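Local coordinates for protein beta-galactosidase (Bacillus circulans subsp. alkalophilus, PDB 3TTY) that hydrolyses the glycosidic bond of beta-galactosides to release galactose, working with a TIM-barrel catalytic domain of the glycoside hydrolase kind, at residues D63-I66 against E67-K71; N612-D615 against G616-V619. One frame throughout, in Å; residues are numbered along the deposited sequence.

Contact 1 of 2, residues D63-I66 against E67-K71; sequences DDII and ERLTK
Thr70 grips the carbonyl oxygen of Ile66 twice. Its backbone N gives the usual helical bond at 2.9 Å from Ile66 O, and its hydroxyl OG1 adds a second at 2.8 Å from the same oxygen. The two donors come from opposite faces of the carbonyl plane, and OG1 stands well above that plane, away from a lone pair. A first torsion of -65°, with OG1 anti to the carbonyl carbon, turns the hydroxyl back along the helix; threonine thus satisfies its own polar atom within the preceding turn. Beside it, Ile65 and Leu69 run side by side and point the same way, with Ile65 CG2 touching Leu69 CD1 at 4.0 Å. Leu69 CG also comes to 3.4 Å from Ile65 O, the oxygen that its own N bonds. The same i to i+4 pattern holds Glu67 N to Asp63 O and Arg68 N to Asp64 O, both at 2.9 Å.

Farther out, the surroundings explain the choice of residues. Branched aliphatic chains suit the inward side: Ile66 and Leu69 rest on Leu76 of strand 75-79, Leu69 also on Val42 of strand 39-42, and Ile65 on Met25 of helix 22-35. Charged residues suit the partly exposed flanks. Asp63 forms a salt bridge with Arg135 through OD2 and a hydrogen bond with Tyr136 through OD1. Asp64 pairs with Lys22, and Arg68 divides its guanidinium between Glu26 and the nearby Glu72, probably offsetting its charge. Charged flanks thus border an apolar inner face. Helix 60-71 is an amphipathic helix of a beta-alpha-beta crossover, joining strand 39-42 to the parallel strand 75-79 in the outer layer of the TIM barrel.

Contact 2 of 2, residues N612-D615 against G616-V619; sequences NTPD and GVEV
The flat carbonyl group of Val617 is met in its own plane by Thr613, whose OG1 donates a hydrogen bond to Val617 O at 2.7 Å, on a lone pair. The carbonyl of Pro614 is used differently, since Val617 N, 3.1 Å from Pro614 O, is tilted 35° out of its plane. That second bond closes a type II beta turn from Pro614 to Val617. Gly616 sits at its third position with a positive phi of 88°, where a CB would collide with Asp615 O, so the lack of a side chain suits it. The pyrrolidine ring of Pro614 brings CD to 4.1 Å from Val617 CG2 and also touches Met640 and Phe642 of strand 640-643.

With OG1 set between the backbone N and the carbonyl carbon (chi1 62°), the hydroxyl of Thr613 reaches Val617 O, while its methyl CG2, anti to the carbonyl carbon, meets Val619 CG2 at 3.6 Å. Asn438 completes the polar cluster, hydrogen-bonding through ND2 to Thr613 OG1 and through OD1 to Val619 N. A valine in place of Thr613 would probably deprive both Val617 O and Asn438 ND2 of their hydroxyl partner. Strand 617-624 is outermost in its sheet within this chain, and the Thr613 hydroxyl and the Asn438 amide supply side-chain partners for Val617 O and Val619 N.

How the contacts relate
From the N terminus, contact 1 comes first and closes no loop: it joins successive turns of helix 60-71, whose side chains in turn pack on strands 39-42 and 75-79 and on helix 22-35. The chain then completes the barrel and continues through the mixed ten-stranded sheet and helix 591-604 to contact 2, a tight turn leading into strand 617-624. Contacts 1 and 2 therefore stand in series, neither nested nor crossed; their centres are about 45 Å apart and their nearest atoms about 32 Å apart. Contact 2 begins the last sheet, which Glu618 links back to the barrel through Gln333 of helix 326-336 and His337.

Contact 1 of 2, residues D63-I66 against E67-K71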
ATOM      1  N   ASP A  63      25.971  39.879  -2.956  1.00 18.29           N
ATOM      2  CA  ASP A  63      26.398  41.188  -2.442  1.00 23.38           C
ATOM      3  C   ASP A  63      25.241  42.188  -2.492  1.00 20.82           C
ATOM      4  O   ASP A  63      24.977  42.891  -1.526  1.00 23.96           O
ATOM      5  CB  ASP A  63      27.564  41.764  -3.259  1.00 20.28           C
ATOM      6  CG  ASP A  63      28.849  40.984  -3.094  1.00 20.00           C
ATOM      7  OD1 ASP A  63      28.899  40.058  -2.264  1.00 20.10           O
ATOM      8  OD2 ASP A  63      29.821  41.308  -3.807  1.00 24.35           O
ATOM      9  N   ASP A  64      24.562  42.243  -3.635  1.00 17.56           N
ATOM     10  CA  ASP A  64      23.505  43.219  -3.855  1.00 20.95           C
ATOM     11  C   ASP A  64      22.310  42.997  -2.964  1.00 27.49           C
ATOM     12  O   ASP A  64      21.742  43.951  -2.422  1.00 28.57           O
ATOM     13  CB  ASP A  64      23.053  43.206  -5.303  1.00 22.64           C
ATOM     14  CG  ASP A  64      23.825  44.181  -6.144  1.00 33.94           C
ATOM     15  OD1 ASP A  64      24.983  44.509  -5.768  1.00 34.92           O
ATOM     16  OD2 ASP A  64      23.266  44.629  -7.169  1.00 38.19           O
ATOM     17  N   ILE A  65      21.922  41.735  -2.823  1.00 24.66           N
ATOM     18  CA  ILE A  65      20.835  41.384  -1.935  1.00 24.65           C
ATOM     19  C   ILE A  65      21.144  41.815  -0.502  1.00 19.57           C
ATOM     20  O   ILE A  65      20.307  42.415   0.170  1.00 20.93           O
ATOM     21  CB  ILE A  65      20.546  39.882  -2.009  1.00 20.80           C
ATOM     22  CG1 ILE A  65      19.804  39.584  -3.308  1.00 20.59           C
ATOM     23  CG2 ILE A  65      19.732  39.434  -0.807  1.00 17.21           C
ATOM     24  CD1 ILE A  65      19.973  38.155  -3.777  1.00 23.25           C
ATOM     25  N   ILE A  66      22.347  41.511  -0.045  1.00 20.39           N
ATOM     26  CA  ILE A  66      22.742  41.821   1.323  1.00 23.36           C
ATOM     27  C   ILE A  66      22.823  43.338   1.548  1.00 26.04           C
ATOM     28  O   ILE A  66      22.385  43.853   2.581  1.00 20.37           O
ATOM     29  CB  ILE A  66      24.078  41.143   1.679  1.00 23.93           C
ATOM     30  CG1 ILE A  66      23.869  39.637   1.817  1.00 21.39           C
ATOM     31  CG2 ILE A  66      24.631  41.698   2.970  1.00 24.27           C
ATOM     32  CD1 ILE A  66      25.152  38.859   1.904  1.00 21.04           C
ATOM     33  N   GLU A  67      23.368  44.047   0.563  1.00 26.77           N
ATOM     34  CA  GLU A  67      23.476  45.495   0.639  1.00 26.84           C
ATOM     35  C   GLU A  67      22.091  46.120   0.720  1.00 24.22           C
ATOM     36  O   GLU A  67      21.828  46.946   1.587  1.00 27.53           O
ATOM     37  CB  GLU A  67      24.269  46.036  -0.556  1.00 30.90           C
ATOM     38  CG  GLU A  67      24.621  47.517  -0.475  1.00 47.71           C
ATOM     39  CD  GLU A  67      25.360  47.884   0.807  1.00 61.06           C
ATOM     40  OE1 GLU A  67      25.995  46.990   1.421  1.00 62.69           O
ATOM     41  OE2 GLU A  67      25.295  49.072   1.201  1.00 60.23           O
ATOM     42  N   ARG A  68      21.193  45.698  -0.162  1.00 21.93           N
ATOM     43  CA  ARG A  68      19.850  46.262  -0.188  1.00 23.48           C
ATOM     44  C   ARG A  68      19.122  46.131   1.146  1.00 24.94           C
ATOM     45  O   ARG A  68      18.490  47.080   1.613  1.00 22.07           O
ATOM     46  CB  ARG A  68      19.001  45.641  -1.299  1.00 24.87           C
ATOM     47  CG  ARG A  68      17.612  46.302  -1.411  1.00 24.48           C
ATOM     48  CD  ARG A  68      17.760  47.785  -1.769  1.00 26.83           C
ATOM     49  NE  ARG A  68      16.499  48.534  -1.733  1.00 24.03           N
ATOM     50  CZ  ARG A  68      15.995  49.113  -0.644  1.00 24.01           C
ATOM     51  NH1 ARG A  68      16.626  49.033   0.526  1.00 20.80           N
ATOM     52  NH2 ARG A  68      14.851  49.777  -0.727  1.00 21.97           N
ATOM     53  N   LEU A  69      19.198  44.944   1.739  1.00 21.91           N
ATOM     54  CA  LEU A  69      18.599  44.682   3.039  1.00 23.13           C
ATOM     55  C   LEU A  69      19.268  45.495   4.146  1.00 23.95           C
ATOM     56  O   LEU A  69      18.610  45.987   5.068  1.00 23.95           O
ATOM     57  CB  LEU A  69      18.707  43.192   3.371  1.00 22.30           C
ATOM     58  CG  LEU A  69      17.831  42.245   2.542  1.00 21.63           C
ATOM     59  CD1 LEU A  69      18.377  40.826   2.638  1.00 22.05           C
ATOM     60  CD2 LEU A  69      16.392  42.299   3.019  1.00 17.23           C
ATOM     61  N   THR A  70      20.585  45.612   4.064  1.00 24.09           N
ATOM     62  CA  THR A  70      21.335  46.390   5.036  1.00 24.63           C
ATOM     63  C   THR A  70      20.847  47.843   5.028  1.00 25.04           C
ATOM     64  O   THR A  70      20.776  48.483   6.071  1.00 27.12           O
ATOM     65  CB  THR A  70      22.846  46.313   4.751  1.00 25.51           C
ATOM     66  OG1 THR A  70      23.287  44.965   4.940  1.00 28.00           O
ATOM     67  CG2 THR A  70      23.623  47.220   5.699  1.00 30.04           C
ATOM     68  N   LYS A  71      20.490  48.343   3.847  1.00 23.13           N
ATOM     69  CA  LYS A  71      19.931  49.685   3.713  1.00 26.48           C
ATOM     70  C   LYS A  71      18.660  49.859   4.552  1.00 28.37           C
ATOM     71  O   LYS A  71      18.427  50.926   5.123  1.00 26.37           O
ATOM     72  CB  LYS A  71      19.670  50.000   2.240  1.00 27.78           C
ATOM     73  CG  LYS A  71      19.724  51.470   1.890  1.00 40.50           C
ATOM     74  CD  LYS A  71      20.010  51.685   0.399  1.00 44.49           C
ATOM     75  CE  LYS A  71      18.907  51.107  -0.496  1.00 45.93           C
ATOM     76  NZ  LYS A  71      19.226  51.203  -1.967  1.00 42.72           N
TER

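Contact 2 of 2, residues N612-D615 against G616-V619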
ATOM      1  N   ASN A 612      -5.463  27.797  36.895  1.00 31.37           N
ATOM      2  CA  ASN A 612      -6.580  26.947  36.505  1.00 33.35           C
ATOM      3  C   ASN A 612      -7.336  27.613  35.372  1.00 31.81           C
ATOM      4  O   ASN A 612      -7.714  28.774  35.489  1.00 36.52           O
ATOM      5  CB  ASN A 612      -7.512  26.677  37.687  1.00 33.15           C
ATOM      6  CG  ASN A 612      -6.894  25.742  38.704  1.00 44.95           C
ATOM      7  OD1 ASN A 612      -6.867  24.526  38.505  1.00 46.25           O
ATOM      8  ND2 ASN A 612      -6.377  26.305  39.794  1.00 41.44           N
ATOM      9  N   THR A 613      -7.540  26.891  34.273  1.00 29.27           N
ATOM     10  CA  THR A 613      -8.202  27.459  33.103  1.00 30.38           C
ATOM     11  C   THR A 613      -9.105  26.442  32.438  1.00 27.96           C
ATOM     12  O   THR A 613      -8.974  25.247  32.667  1.00 28.27           O
ATOM     13  CB  THR A 613      -7.192  27.964  32.046  1.00 29.84           C
ATOM     14  OG1 THR A 613      -6.407  26.863  31.579  1.00 31.67           O
ATOM     15  CG2 THR A 613      -6.280  29.046  32.618  1.00 26.59           C
ATOM     16  N   PRO A 614     -10.035  26.921  31.605  1.00 30.65           N
ATOM     17  CA  PRO A 614     -10.959  26.049  30.878  1.00 29.97           C
ATOM     18  C   PRO A 614     -10.215  25.163  29.898  1.00 28.08           C
ATOM     19  O   PRO A 614      -9.054  25.431  29.593  1.00 31.84           O
ATOM     20  CB  PRO A 614     -11.851  27.040  30.120  1.00 29.25           C
ATOM     21  CG  PRO A 614     -11.761  28.307  30.896  1.00 31.07           C
ATOM     22  CD  PRO A 614     -10.353  28.345  31.415  1.00 30.64           C
ATOM     23  N   ASP A 615     -10.886  24.125  29.406  1.00 27.62           N
ATOM     24  CA  ASP A 615     -10.287  23.219  28.439  1.00 29.68           C
ATOM     25  C   ASP A 615      -9.854  23.989  27.200  1.00 33.55           C
ATOM     26  O   ASP A 615     -10.615  24.791  26.662  1.00 30.98           O
ATOM     27  CB  ASP A 615     -11.264  22.105  28.042  1.00 32.18           C
ATOM     28  CG  ASP A 615     -11.580  21.159  29.193  1.00 42.87           C
ATOM     29  OD1 ASP A 615     -10.923  21.271  30.257  1.00 36.34           O
ATOM     30  OD2 ASP A 615     -12.479  20.300  29.031  1.00 48.91           O
ATOM     31  N   GLY A 616      -8.627  23.745  26.757  1.00 30.95           N
ATOM     32  CA  GLY A 616      -8.130  24.352  25.540  1.00 27.31           C
ATOM     33  C   GLY A 616      -7.490  25.703  25.764  1.00 26.07           C
ATOM     34  O   GLY A 616      -7.103  26.371  24.817  1.00 26.31           O
ATOM     35  N   VAL A 617      -7.393  26.116  27.020  1.00 25.31           N
ATOM     36  CA  VAL A 617      -6.700  27.351  27.336  1.00 26.60           C
ATOM     37  C   VAL A 617      -5.357  26.980  27.938  1.00 26.93           C
ATOM     38  O   VAL A 617      -5.253  26.637  29.116  1.00 25.12           O
ATOM     39  CB  VAL A 617      -7.498  28.244  28.307  1.00 28.81           C
ATOM     40  CG1 VAL A 617      -6.660  29.459  28.732  1.00 22.46           C
ATOM     41  CG2 VAL A 617      -8.811  28.673  27.666  1.00 30.39           C
ATOM     42  N   GLU A 618      -4.327  27.042  27.114  1.00 23.64           N
ATOM     43  CA  GLU A 618      -3.013  26.600  27.524  1.00 23.70           C
ATOM     44  C   GLU A 618      -2.287  27.673  28.320  1.00 24.80           C
ATOM     45  O   GLU A 618      -2.281  28.851  27.950  1.00 22.24           O
ATOM     46  CB  GLU A 618      -2.201  26.208  26.295  1.00 22.30           C
ATOM     47  CG  GLU A 618      -0.741  25.929  26.578  1.00 22.76           C
ATOM     48  CD  GLU A 618       0.035  25.682  25.307  1.00 22.91           C
ATOM     49  OE1 GLU A 618      -0.576  25.750  24.219  1.00 23.18           O
ATOM     50  OE2 GLU A 618       1.254  25.441  25.396  1.00 23.72           O
ATOM     51  N   VAL A 619      -1.679  27.267  29.427  1.00 21.20           N
ATOM     52  CA  VAL A 619      -0.831  28.181  30.164  1.00 22.32           C
ATOM     53  C   VAL A 619       0.585  27.629  30.328  1.00 23.06           C
ATOM     54  O   VAL A 619       0.770  26.484  30.734  1.00 21.47           O
ATOM     55  CB  VAL A 619      -1.425  28.510  31.539  1.00 21.57           C
ATOM     56  CG1 VAL A 619      -0.582  29.573  32.226  1.00 20.47           C
ATOM     57  CG2 VAL A 619      -2.869  28.972  31.392  1.00 24.11           C
TER